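NOVW (Streptomyces niveus, PDB 2C0Z) catalyses the 3-epimerisation of a dTDP-4-keto-6-deoxy sugar, a step in the biosynthesis of the aminocoumarin antibiotic novobiocin. Local coordinates at residues 78-83 / 122-127; 96-101 / 193-198; 88-93 / 137-142; 65-70 / 164-169. One frame throughout, in Å; residues are numbered along the deposited sequence.

Interaction 1 (78-83 / 122-127); sequences GQAKYV and LSEGIG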
loop_
_atom_site.group_PDB
_atom_site.type_symbol
_atom_site.label_atom_id
_atom_site.label_comp_id
_atom_site.label_asym_id
_atom_site.label_seq_id
_atom_site.Cartn_x
_atom_site.Cartn_y
_atom_site.Cartn_z
ATOM N N GLY A 78 -13.321 17.084 2.596
ATOM C CA GLY A 78 -11.901 16.919 2.754
ATOM C C GLY A 78 -11.466 15.495 2.490
ATOM O O GLY A 78 -12.260 14.560 2.418
ATOM N N GLN A 79 -10.170 15.344 2.369
ATOM C CA GLN A 79 -9.544 14.037 2.194
ATOM C C GLN A 79 -8.144 14.121 2.779
ATOM O O GLN A 79 -7.454 15.109 2.557
ATOM C CB GLN A 79 -9.422 13.701 0.708
ATOM C CG GLN A 79 -8.786 12.337 0.432
ATOM C CD GLN A 79 -8.415 12.165 -1.010
ATOM O OE1 GLN A 79 -7.380 12.672 -1.449
ATOM N NE2 GLN A 79 -9.253 11.461 -1.766
ATOM N N ALA A 80 -7.753 13.100 3.513
ATOM C CA ALA A 80 -6.378 12.958 3.969
ATOM C C ALA A 80 -5.722 11.832 3.191
ATOM O O ALA A 80 -6.393 10.917 2.759
ATOM C CB ALA A 80 -6.361 12.623 5.409
ATOM N N LYS A 81 -4.412 11.925 3.026
ATOM C CA LYS A 81 -3.668 10.964 2.209
ATOM C C LYS A 81 -2.400 10.548 2.929
ATOM O O LYS A 81 -1.758 11.355 3.593
ATOM C CB LYS A 81 -3.247 11.586 0.859
ATOM C CG LYS A 81 -4.317 11.746 -0.155
ATOM C CD LYS A 81 -3.673 12.229 -1.491
ATOM C CE LYS A 81 -4.253 11.485 -2.663
ATOM N NZ LYS A 81 -5.723 11.298 -2.520
ATOM N N TYR A 82 -2.018 9.297 2.731
ATOM C CA TYR A 82 -0.819 8.706 3.311
ATOM C C TYR A 82 -0.077 8.079 2.160
ATOM O O TYR A 82 -0.529 7.095 1.581
ATOM C CB TYR A 82 -1.271 7.701 4.373
ATOM C CG TYR A 82 -0.243 7.202 5.359
ATOM C CD1 TYR A 82 0.604 6.173 5.019
ATOM C CD2 TYR A 82 -0.133 7.751 6.629
ATOM C CE1 TYR A 82 1.546 5.684 5.920
ATOM C CE2 TYR A 82 0.782 7.277 7.535
ATOM C CZ TYR A 82 1.625 6.222 7.181
ATOM O OH TYR A 82 2.503 5.742 8.116
ATOM N N VAL A 83 1.062 8.667 1.819
ATOM C CA VAL A 83 1.764 8.391 0.575
ATOM C C VAL A 83 3.164 7.849 0.793
ATOM O O VAL A 83 3.907 8.354 1.631
ATOM C CB VAL A 83 1.739 9.585 -0.403
ATOM C CG1 VAL A 83 2.504 10.769 0.129
ATOM C CG2 VAL A 83 2.245 9.177 -1.787
ATOM N N LEU A 122 -0.715 13.691 4.889
ATOM C CA LEU A 122 -1.234 15.049 4.728
ATOM C C LEU A 122 -2.707 15.113 5.021
ATOM O O LEU A 122 -3.484 14.282 4.568
ATOM C CB LEU A 122 -0.928 15.625 3.357
ATOM C CG LEU A 122 -1.281 14.823 2.133
ATOM C CD1 LEU A 122 -1.647 15.727 0.981
ATOM C CD2 LEU A 122 -0.117 13.927 1.724
ATOM N N SER A 123 -3.061 16.089 5.837
ATOM C CA SER A 123 -4.419 16.282 6.291
ATOM C C SER A 123 -5.284 17.004 5.245
ATOM O O SER A 123 -4.832 17.383 4.169
ATOM C CB SER A 123 -4.401 17.163 7.563
ATOM O OG SER A 123 -3.718 16.561 8.638
ATOM N N GLU A 124 -6.544 17.214 5.598
ATOM C CA GLU A 124 -7.489 17.874 4.720
ATOM C C GLU A 124 -7.044 19.298 4.381
ATOM O O GLU A 124 -6.440 20.013 5.194
ATOM C CB GLU A 124 -8.876 17.898 5.373
ATOM C CG GLU A 124 -9.459 16.544 5.729
ATOM C CD GLU A 124 -8.935 15.858 7.009
ATOM O OE1 GLU A 124 -8.009 16.335 7.742
ATOM O OE2 GLU A 124 -9.469 14.749 7.278
ATOM N N GLY A 125 -7.302 19.678 3.146
ATOM C CA GLY A 125 -6.987 21.019 2.665
ATOM C C GLY A 125 -5.567 21.198 2.149
ATOM O O GLY A 125 -5.209 22.284 1.692
ATOM N N ILE A 126 -4.747 20.151 2.268
ATOM C CA ILE A 126 -3.361 20.152 1.815
ATOM C C ILE A 126 -3.298 19.631 0.417
ATOM O O ILE A 126 -3.937 18.629 0.070
ATOM C CB ILE A 126 -2.451 19.317 2.760
ATOM C CG1 ILE A 126 -2.550 19.832 4.197
ATOM C CG2 ILE A 126 -1.019 19.313 2.277
ATOM C CD1 ILE A 126 -2.137 21.256 4.335
ATOM N N GLY A 127 -2.577 20.339 -0.440
ATOM C CA GLY A 127 -2.371 19.905 -1.800
ATOM C C GLY A 127 -1.147 19.013 -1.947
ATOM O O GLY A 127 -0.219 19.061 -1.147
HETATM O O HOH W 1 -8.766 17.849 1.388
HETATM O O HOH W 2 -4.823 15.434 1.910
#
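Lys81 and Leu122 form an antiparallel hydrogen-bonded pair with their CA atoms 5.4 Å apart. Lys81 N donates to Leu122 O over 3.0 Å, in the carbonyl plane and with 163° at the hydrogen. The return bond, Leu122 N to Lys81 O at 2.9 Å, is straighter, at 170°. Both side chains leave the same face of the sheet, and Leu122 CG and CD2 each lie 4.0 Å from Lys81 CB. The Leu122 branch sits between its own backbone N and carbonyl carbon (chi1 51°), a setting in which CD2 also reaches to 4.4 Å from Val83 CG1.

The pair marks the end of the ladder between strands 81-87 and 119-122 in the antiparallel sheet of an RmlC-like cupin. Past it the direct amide bonds give way to weaker contacts: Ala80 CA approaches Leu122 O at 3.2 Å, and Glu124 CA approaches Gln79 O at 3.5 Å. A water takes the place of a direct amide bond there, accepting from both Gln79 N and Gly125 N. Glu124 lays its CG against Gly78 CA at 3.9 Å, while its backbone N is buried and has no partner in the model.

A type II turn from Ser123 to Ile126 then redirects the chain into strand 126-132, and Ser123 OG is bonded to Gly19 O. On the face shared with Leu122, the Lys81 side chain touches Tyr141 and its NZ bonds to Ser143 OG. By similarity, Lys81 binds substrate and Tyr141 is the proton donor.

Interaction 2 (96-101 / 193-198); sequences DLRVGS and PTYATC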
loop_
_atom_site.group_PDB
_atom_site.type_symbol
_atom_site.label_atom_id
_atom_site.label_comp_id
_atom_site.label_asym_id
_atom_site.label_seq_id
_atom_site.Cartn_x
_atom_site.Cartn_y
_atom_site.Cartn_z
ATOM N N ASP A 96 0.412 23.982 1.314
ATOM C CA ASP A 96 -0.673 24.435 2.168
ATOM C C ASP A 96 -1.604 25.341 1.410
ATOM O O ASP A 96 -1.252 26.480 1.148
ATOM C CB ASP A 96 -0.115 25.149 3.389
ATOM C CG ASP A 96 -1.127 25.325 4.488
ATOM O OD1 ASP A 96 -2.358 25.219 4.236
ATOM O OD2 ASP A 96 -0.749 25.566 5.655
ATOM N N LEU A 97 -2.805 24.841 1.090
ATOM C CA LEU A 97 -3.793 25.584 0.297
ATOM C C LEU A 97 -4.875 26.205 1.181
ATOM O O LEU A 97 -5.873 26.718 0.666
ATOM C CB LEU A 97 -4.415 24.642 -0.741
ATOM C CG LEU A 97 -3.432 24.108 -1.789
ATOM C CD1 LEU A 97 -4.164 23.090 -2.664
ATOM C CD2 LEU A 97 -2.840 25.223 -2.619
ATOM N N ARG A 98 -4.689 26.152 2.501
ATOM C CA ARG A 98 -5.730 26.550 3.453
ATOM C C ARG A 98 -5.639 28.054 3.715
ATOM O O ARG A 98 -4.744 28.530 4.409
ATOM C CB ARG A 98 -5.582 25.791 4.743
ATOM C CG ARG A 98 -5.623 24.274 4.551
ATOM C CD ARG A 98 -5.252 23.511 5.769
ATOM N NE ARG A 98 -3.865 23.777 6.148
ATOM C CZ ARG A 98 -3.210 23.189 7.158
ATOM N NH1 ARG A 98 -3.785 22.271 7.928
ATOM N NH2 ARG A 98 -1.951 23.510 7.384
ATOM N N VAL A 99 -6.560 28.798 3.148
ATOM C CA VAL A 99 -6.580 30.236 3.307
ATOM C C VAL A 99 -6.703 30.593 4.783
ATOM O O VAL A 99 -7.590 30.120 5.500
ATOM C CB VAL A 99 -7.706 30.869 2.469
ATOM C CG1 VAL A 99 -7.776 32.351 2.701
ATOM C CG2 VAL A 99 -7.509 30.568 1.010
ATOM N N GLY A 100 -5.797 31.446 5.238
ATOM C CA GLY A 100 -5.748 31.820 6.634
ATOM C C GLY A 100 -4.702 31.099 7.439
ATOM O O GLY A 100 -4.362 31.519 8.570
ATOM N N SER A 101 -4.165 30.004 6.891
ATOM C CA SER A 101 -3.152 29.252 7.595
ATOM C C SER A 101 -1.866 30.078 7.655
ATOM O O SER A 101 -1.504 30.740 6.676
ATOM C CB SER A 101 -2.831 27.968 6.828
ATOM O OG SER A 101 -1.668 27.379 7.387
ATOM N N PRO A 193 -9.686 25.734 0.071
ATOM C CA PRO A 193 -10.096 25.428 1.423
ATOM C C PRO A 193 -9.773 26.589 2.378
ATOM O O PRO A 193 -8.823 27.294 2.117
ATOM C CB PRO A 193 -9.227 24.209 1.777
ATOM C CG PRO A 193 -8.729 23.686 0.508
ATOM C CD PRO A 193 -8.600 24.843 -0.386
ATOM N N THR A 194 -10.531 26.745 3.465
ATOM C CA THR A 194 -10.198 27.716 4.493
ATOM C C THR A 194 -9.601 27.002 5.706
ATOM O O THR A 194 -10.023 25.917 6.085
ATOM C CB THR A 194 -11.397 28.609 4.877
ATOM O OG1 THR A 194 -12.270 27.918 5.768
ATOM C CG2 THR A 194 -12.221 28.952 3.649
ATOM N N TYR A 195 -8.585 27.603 6.294
ATOM C CA TYR A 195 -7.911 27.020 7.442
ATOM C C TYR A 195 -8.873 26.776 8.607
ATOM O O TYR A 195 -8.837 25.705 9.210
ATOM C CB TYR A 195 -6.767 27.945 7.828
ATOM C CG TYR A 195 -5.963 27.552 9.029
ATOM C CD1 TYR A 195 -5.229 26.361 9.068
ATOM C CD2 TYR A 195 -5.897 28.396 10.123
ATOM C CE1 TYR A 195 -4.484 26.019 10.165
ATOM C CE2 TYR A 195 -5.149 28.057 11.221
ATOM C CZ TYR A 195 -4.455 26.884 11.247
ATOM O OH TYR A 195 -3.729 26.585 12.369
ATOM N N ALA A 196 -9.764 27.722 8.884
ATOM C CA ALA A 196 -10.724 27.536 9.992
ATOM C C ALA A 196 -11.568 26.270 9.810
ATOM O O ALA A 196 -11.813 25.531 10.773
ATOM C CB ALA A 196 -11.638 28.751 10.108
ATOM N N THR A 197 -12.003 26.038 8.572
ATOM C CA THR A 197 -12.830 24.891 8.217
ATOM C C THR A 197 -12.033 23.604 8.365
ATOM O O THR A 197 -12.528 22.609 8.868
ATOM C CB THR A 197 -13.347 25.043 6.768
ATOM O OG1 THR A 197 -14.179 26.195 6.665
ATOM C CG2 THR A 197 -14.271 23.907 6.351
ATOM N N CYS A 198 -10.771 23.623 7.954
ATOM C CA CYS A 198 -9.962 22.408 8.046
ATOM C C CYS A 198 -9.688 22.071 9.507
ATOM O O CYS A 198 -9.687 20.898 9.868
ATOM C CB CYS A 198 -8.651 22.554 7.278
ATOM S SG CYS A 198 -8.902 22.804 5.528
HETATM O O HOH W 3 -9.354 30.632 7.928
#
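The N-cap end of a short helix meets a type II turn here: Thr194, the N-cap residue, and Tyr195, at the head of helix 195-198, dock on Arg98 to Ser101. Two backbone bonds make the join, Tyr195 N to Val99 O at 2.8 Å and Val99 N to Pro193 O at 2.9 Å, and they form a single bridge centred on Val99 and Thr194. Val99 O also accepts from a water that is held in turn by Ala196 N, so the turn carbonyl serves two amides of the helix start, one directly and one through water.

Tyr195 carries CG anti to its backbone N (chi1 178°), which lays the ring over the end of the turn. Ser101 CA stands over one face, 3.9 Å from the Tyr195 ring centroid and 22° off the normal, as a CH-pi contact. The Arg98 guanidinium is turned 81° to this ring, with Tyr195 CD1 over its face and Arg98 NE near the ring edge. Glu18 OE1 takes the Tyr195 hydroxyl. Further along the helix, Cys198 SG rests 3.7 Å from Arg98 CG.

An Asx turn organises the loop side: Asp96 OD1 accepts Arg98 N at 3.1 Å and, from the opposite face of the carboxylate, Arg98 NE at 2.8 Å. Asp96 OD2 is likewise met from both faces, by Arg98 NH2 at 2.9 Å and by Ser101 OG at 2.7 Å. Arg98 thus grips the carboxylate side-on in a salt bridge; together the four bonds would limit its rotation and keep one guanidinium face against Tyr195 CD1. Arg98 NH2 bonds to Glu18 O as well, while Leu97 and Pro193 both touch Phe72 of strand 67-73.

Interaction 3 (88-93 / 137-142); sequences GAVFDV and ATLCYL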
loop_
_atom_site.group_PDB
_atom_site.type_symbol
_atom_site.label_atom_id
_atom_site.label_comp_id
_atom_site.label_asym_id
_atom_site.label_seq_id
_atom_site.Cartn_x
_atom_site.Cartn_y
_atom_site.Cartn_z
ATOM N N GLY A 88 11.534 3.028 -7.009
ATOM C CA GLY A 88 12.114 4.213 -7.578
ATOM C C GLY A 88 12.244 5.334 -6.567
ATOM O O GLY A 88 12.465 5.107 -5.371
ATOM N N ALA A 89 12.160 6.560 -7.075
ATOM C CA ALA A 89 12.320 7.736 -6.244
ATOM C C ALA A 89 11.501 8.888 -6.793
ATOM O O ALA A 89 11.435 9.099 -8.002
ATOM C CB ALA A 89 13.811 8.155 -6.152
ATOM N N VAL A 90 10.896 9.645 -5.890
ATOM C CA VAL A 90 10.149 10.849 -6.274
ATOM C C VAL A 90 10.514 11.997 -5.358
ATOM O O VAL A 90 10.935 11.798 -4.214
ATOM C CB VAL A 90 8.606 10.721 -6.290
ATOM C CG1 VAL A 90 8.152 9.505 -7.107
ATOM C CG2 VAL A 90 7.997 10.766 -4.890
ATOM N N PHE A 91 10.401 13.206 -5.903
ATOM C CA PHE A 91 10.403 14.401 -5.103
ATOM C C PHE A 91 8.937 14.698 -4.812
ATOM O O PHE A 91 8.181 15.088 -5.713
ATOM C CB PHE A 91 11.071 15.525 -5.887
ATOM C CG PHE A 91 11.208 16.819 -5.121
ATOM C CD1 PHE A 91 12.075 16.901 -4.043
ATOM C CD2 PHE A 91 10.476 17.954 -5.495
ATOM C CE1 PHE A 91 12.240 18.116 -3.337
ATOM C CE2 PHE A 91 10.660 19.177 -4.827
ATOM C CZ PHE A 91 11.528 19.240 -3.737
ATOM N N ASP A 92 8.531 14.499 -3.569
ATOM C CA ASP A 92 7.137 14.635 -3.162
ATOM C C ASP A 92 6.907 15.996 -2.532
ATOM O O ASP A 92 7.676 16.435 -1.679
ATOM C CB ASP A 92 6.808 13.545 -2.141
ATOM C CG ASP A 92 5.351 13.482 -1.848
ATOM O OD1 ASP A 92 4.650 12.847 -2.678
ATOM O OD2 ASP A 92 4.835 14.095 -0.880
ATOM N N VAL A 93 5.842 16.662 -2.928
ATOM C CA VAL A 93 5.577 18.045 -2.476
ATOM C C VAL A 93 4.204 18.172 -1.875
ATOM O O VAL A 93 3.183 17.741 -2.458
ATOM C CB VAL A 93 5.750 19.032 -3.647
ATOM C CG1 VAL A 93 5.378 20.466 -3.277
ATOM C CG2 VAL A 93 7.169 18.988 -4.132
ATOM N N ALA A 137 8.818 5.621 -11.479
ATOM C CA ALA A 137 8.604 5.600 -10.011
ATOM C C ALA A 137 7.170 5.211 -9.689
ATOM O O ALA A 137 6.250 5.634 -10.371
ATOM C CB ALA A 137 8.896 6.961 -9.422
ATOM N N THR A 138 6.984 4.422 -8.632
ATOM C CA THR A 138 5.674 3.950 -8.233
ATOM C C THR A 138 5.320 4.451 -6.836
ATOM O O THR A 138 6.046 4.178 -5.875
ATOM C CB THR A 138 5.694 2.402 -8.208
ATOM O OG1 THR A 138 6.108 1.894 -9.495
ATOM C CG2 THR A 138 4.291 1.848 -7.946
ATOM N N LEU A 139 4.229 5.203 -6.739
ATOM C CA LEU A 139 3.702 5.698 -5.481
ATOM C C LEU A 139 2.505 4.856 -5.081
ATOM O O LEU A 139 1.734 4.419 -5.934
ATOM C CB LEU A 139 3.270 7.157 -5.596
ATOM C CG LEU A 139 4.394 8.125 -5.821
ATOM C CD1 LEU A 139 3.799 9.519 -5.801
ATOM C CD2 LEU A 139 5.441 7.956 -4.766
ATOM N N CYS A 140 2.378 4.601 -3.777
ATOM C CA CYS A 140 1.222 3.965 -3.197
ATOM C C CYS A 140 0.578 4.950 -2.234
ATOM O O CYS A 140 1.286 5.602 -1.443
ATOM C CB CYS A 140 1.644 2.693 -2.469
ATOM S SG CYS A 140 0.279 1.757 -1.782
ATOM N N TYR A 141 -0.736 5.099 -2.309
ATOM C CA TYR A 141 -1.462 6.105 -1.547
ATOM C C TYR A 141 -2.585 5.408 -0.808
ATOM O O TYR A 141 -3.297 4.593 -1.402
ATOM C CB TYR A 141 -2.170 7.152 -2.475
ATOM C CG TYR A 141 -1.428 7.768 -3.625
ATOM C CD1 TYR A 141 -1.111 7.018 -4.740
ATOM C CD2 TYR A 141 -1.122 9.120 -3.631
ATOM C CE1 TYR A 141 -0.479 7.580 -5.839
ATOM C CE2 TYR A 141 -0.485 9.703 -4.727
ATOM C CZ TYR A 141 -0.163 8.921 -5.820
ATOM O OH TYR A 141 0.481 9.460 -6.927
ATOM N N LEU A 142 -2.746 5.720 0.465
ATOM C CA LEU A 142 -3.940 5.372 1.224
ATOM C C LEU A 142 -4.708 6.661 1.501
ATOM O O LEU A 142 -4.114 7.651 1.967
ATOM C CB LEU A 142 -3.575 4.681 2.519
ATOM C CG LEU A 142 -2.520 3.571 2.428
ATOM C CD1 LEU A 142 -2.228 3.000 3.813
ATOM C CD2 LEU A 142 -2.960 2.472 1.496
#
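Val90 and Leu139 reach toward each other tip to tip, methyl against methyl: Val90 CG2 lies 3.8 Å from Leu139 CD2, and Val90 CG1 is nearly as close to the same CD2. Leu139 CD2 therefore faces the fork between both valine branches. Ala137 meets the same valine from a neighbouring direction, its CB 3.5 Å from Val90 CG1 and 3.6 Å from Ala89 O. With CG1 anti to the carbonyl carbon (chi1 -51°), that methyl touches both Ala137 and Leu139, while CG2 meets Leu139 alone of the two.

The side chains that meet are all apolar. The strands belong to different sheets, and their axes, 6.7 Å apart at closest and crossing at -58°, fit two layers meeting through side chains, as in the cupin beta-barrel. The layers come together at Gly88 and Ala137, whose CA atoms are 4.5 Å apart, and diverge toward Asp92 and Tyr141. In that wider part Asp92 OD1 is bonded to His128 NE2, and Tyr141, the proton donor by similarity, bonds through OH to Ser60 OG. Phe130 of strand 126-132 touches both Val90 and Leu139; strand 107-113 flanks 89-96 on its other side, and strand 81-87 pairs with 136-143.

Interaction 4 (65-70 / 164-169); sequences GVVRGI and IDWPTG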
loop_
_atom_site.group_PDB
_atom_site.type_symbol
_atom_site.label_atom_id
_atom_site.label_comp_id
_atom_site.label_asym_id
_atom_site.label_seq_id
_atom_site.Cartn_x
_atom_site.Cartn_y
_atom_site.Cartn_z
ATOM N N GLY A 65 10.615 12.781 -14.868
ATOM C CA GLY A 65 10.348 14.116 -15.313
ATOM C C GLY A 65 8.893 14.482 -15.276
ATOM O O GLY A 65 8.579 15.652 -15.399
ATOM N N VAL A 66 8.016 13.492 -15.159
ATOM C CA VAL A 66 6.581 13.760 -15.017
ATOM C C VAL A 66 6.391 14.579 -13.737
ATOM O O VAL A 66 6.921 14.193 -12.718
ATOM C CB VAL A 66 5.800 12.432 -14.852
ATOM C CG1 VAL A 66 4.465 12.649 -14.063
ATOM C CG2 VAL A 66 5.575 11.751 -16.219
ATOM N N VAL A 67 5.739 15.740 -13.809
ATOM C CA VAL A 67 5.338 16.492 -12.612
ATOM C C VAL A 67 3.817 16.389 -12.594
ATOM O O VAL A 67 3.154 16.761 -13.567
ATOM C CB VAL A 67 5.805 17.975 -12.663
ATOM C CG1 VAL A 67 5.119 18.828 -11.588
ATOM C CG2 VAL A 67 7.291 18.095 -12.480
ATOM N N ARG A 68 3.256 15.891 -11.495
ATOM C CA ARG A 68 1.829 15.755 -11.328
ATOM C C ARG A 68 1.418 16.550 -10.111
ATOM O O ARG A 68 2.116 16.576 -9.091
ATOM C CB ARG A 68 1.428 14.307 -11.083
ATOM C CG ARG A 68 1.820 13.375 -12.165
ATOM C CD ARG A 68 1.189 12.015 -12.005
ATOM N N GLY A 69 0.296 17.228 -10.223
ATOM C CA GLY A 69 -0.199 18.005 -9.114
ATOM C C GLY A 69 -0.524 19.415 -9.574
ATOM O O GLY A 69 -0.494 19.663 -10.791
ATOM N N ILE A 70 -0.803 20.348 -8.665
ATOM C CA ILE A 70 -0.979 20.161 -7.211
ATOM C C ILE A 70 -2.457 19.885 -6.968
ATOM O O ILE A 70 -3.304 20.731 -7.258
ATOM C CB ILE A 70 -0.545 21.440 -6.453
ATOM C CG1 ILE A 70 0.921 21.793 -6.736
ATOM C CG2 ILE A 70 -0.852 21.295 -4.952
ATOM C CD1 ILE A 70 1.933 20.707 -6.418
ATOM N N ILE A 164 7.841 26.107 -7.105
ATOM C CA ILE A 164 8.379 24.854 -6.630
ATOM C C ILE A 164 9.629 24.472 -7.437
ATOM O O ILE A 164 9.639 24.561 -8.661
ATOM C CB ILE A 164 7.315 23.774 -6.706
ATOM C CG1 ILE A 164 6.165 24.113 -5.743
ATOM C CG2 ILE A 164 7.947 22.402 -6.375
ATOM C CD1 ILE A 164 4.829 23.392 -6.004
ATOM N N ASP A 165 10.658 24.023 -6.731
ATOM C CA ASP A 165 11.930 23.637 -7.345
ATOM C C ASP A 165 11.895 22.168 -7.799
ATOM O O ASP A 165 12.564 21.320 -7.222
ATOM C CB ASP A 165 13.085 23.847 -6.329
ATOM C CG ASP A 165 13.182 25.299 -5.793
ATOM O OD1 ASP A 165 13.327 26.250 -6.615
ATOM O OD2 ASP A 165 13.129 25.574 -4.562
ATOM N N TRP A 166 11.097 21.886 -8.821
ATOM C CA TRP A 166 10.999 20.535 -9.388
ATOM C C TRP A 166 12.348 20.118 -9.940
ATOM O O TRP A 166 12.944 20.883 -10.703
ATOM C CB TRP A 166 9.970 20.516 -10.517
ATOM C CG TRP A 166 8.584 20.875 -10.095
ATOM C CD1 TRP A 166 7.885 21.972 -10.482
ATOM C CD2 TRP A 166 7.704 20.133 -9.214
ATOM N NE1 TRP A 166 6.640 21.987 -9.893
ATOM C CE2 TRP A 166 6.491 20.864 -9.123
ATOM C CE3 TRP A 166 7.813 18.936 -8.500
ATOM C CZ2 TRP A 166 5.400 20.436 -8.341
ATOM C CZ3 TRP A 166 6.710 18.503 -7.733
ATOM C CH2 TRP A 166 5.540 19.272 -7.640
ATOM N N PRO A 167 12.819 18.931 -9.583
ATOM C CA PRO A 167 14.143 18.456 -10.038
ATOM C C PRO A 167 14.087 17.887 -11.452
ATOM O O PRO A 167 14.366 16.700 -11.671
ATOM C CB PRO A 167 14.483 17.377 -9.008
ATOM C CG PRO A 167 13.166 16.775 -8.665
ATOM C CD PRO A 167 12.191 17.959 -8.665
ATOM N N THR A 168 13.656 18.716 -12.390
ATOM C CA THR A 168 13.715 18.424 -13.813
ATOM C C THR A 168 13.704 19.748 -14.549
ATOM O O THR A 168 13.100 20.730 -14.087
ATOM C CB THR A 168 12.548 17.522 -14.270
ATOM O OG1 THR A 168 12.577 17.358 -15.697
ATOM C CG2 THR A 168 11.188 18.150 -13.995
ATOM N N GLY A 169 14.410 19.771 -15.674
ATOM C CA GLY A 169 14.449 20.942 -16.529
ATOM C C GLY A 169 13.222 20.998 -17.415
ATOM O O GLY A 169 12.762 22.073 -17.771
#
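Trp166 NE1 is bonded to Pro157 O, which helps to fix the rotation of an indole lying against Val67. Val67 CG1 stands over the six-membered ring, 3.6 Å from its centroid and 16° off the normal, a CH-pi contact in which its closest ring atom is Trp166 CE2 at 3.5 Å. Ile164 CG2, from the same loop as the indole, covers the opposite face at 3.5 Å above the plane of the Trp166 ring. The indole is thus sandwiched between two aliphatic groups, while Ile70 CD1 comes up at its edge, in plane, 4.0 Å from Trp166 CZ2. That same Ile70 CD1 meets Ile164 CD1 tip to tip, again at 4.0 Å.

Both Val67 methyls touch the indole: with CG1 anti to the backbone N (chi1 167°) over the six-membered ring, CG2 lies near Trp166 CG and CD2 and also reaches Thr168 CG2 at 4.2 Å. Thr168 OG1 bonds to Thr170 N, and Thr168 CG2 lies 3.9 Å from Gly65 O. The two segments run roughly antiparallel, with end-to-end directions 160° apart, but the join rests on side-chain packing, with backbone atoms of Gly65 against Thr168, and without backbone pairing.

Cys131 of strand 126-132 and Val93 of strand 89-96 also touch Trp166. Arg68, probably substrate-binding by similarity, points its CB away from the loop, consistent with a cupin sheet whose one face is covered by this loop while the other carries a binding residue.

Overall arrangement
From the N terminus, the first segment met is 65-70, and interaction 4 closes the longest loop, ending at 164-169. Interactions 1 and 3 both nest inside it, but they cross each other, since 78-83, 88-93, 122-127 and 137-142 alternate. Interaction 2 starts within these loops at 96-101 and closes only at the C-terminal helix, crossing all three. Interaction 1 lies at the seam where the seven-stranded sheet passes into the five-stranded one; interaction 3 packs those sheets together. Interaction 4 fastens a loop to the five-stranded sheet and touches interaction 3 through Val93 and Trp166. Interaction 2 adds the chain end, meeting interaction 1 where Arg98 touches Gly125 and Ile126.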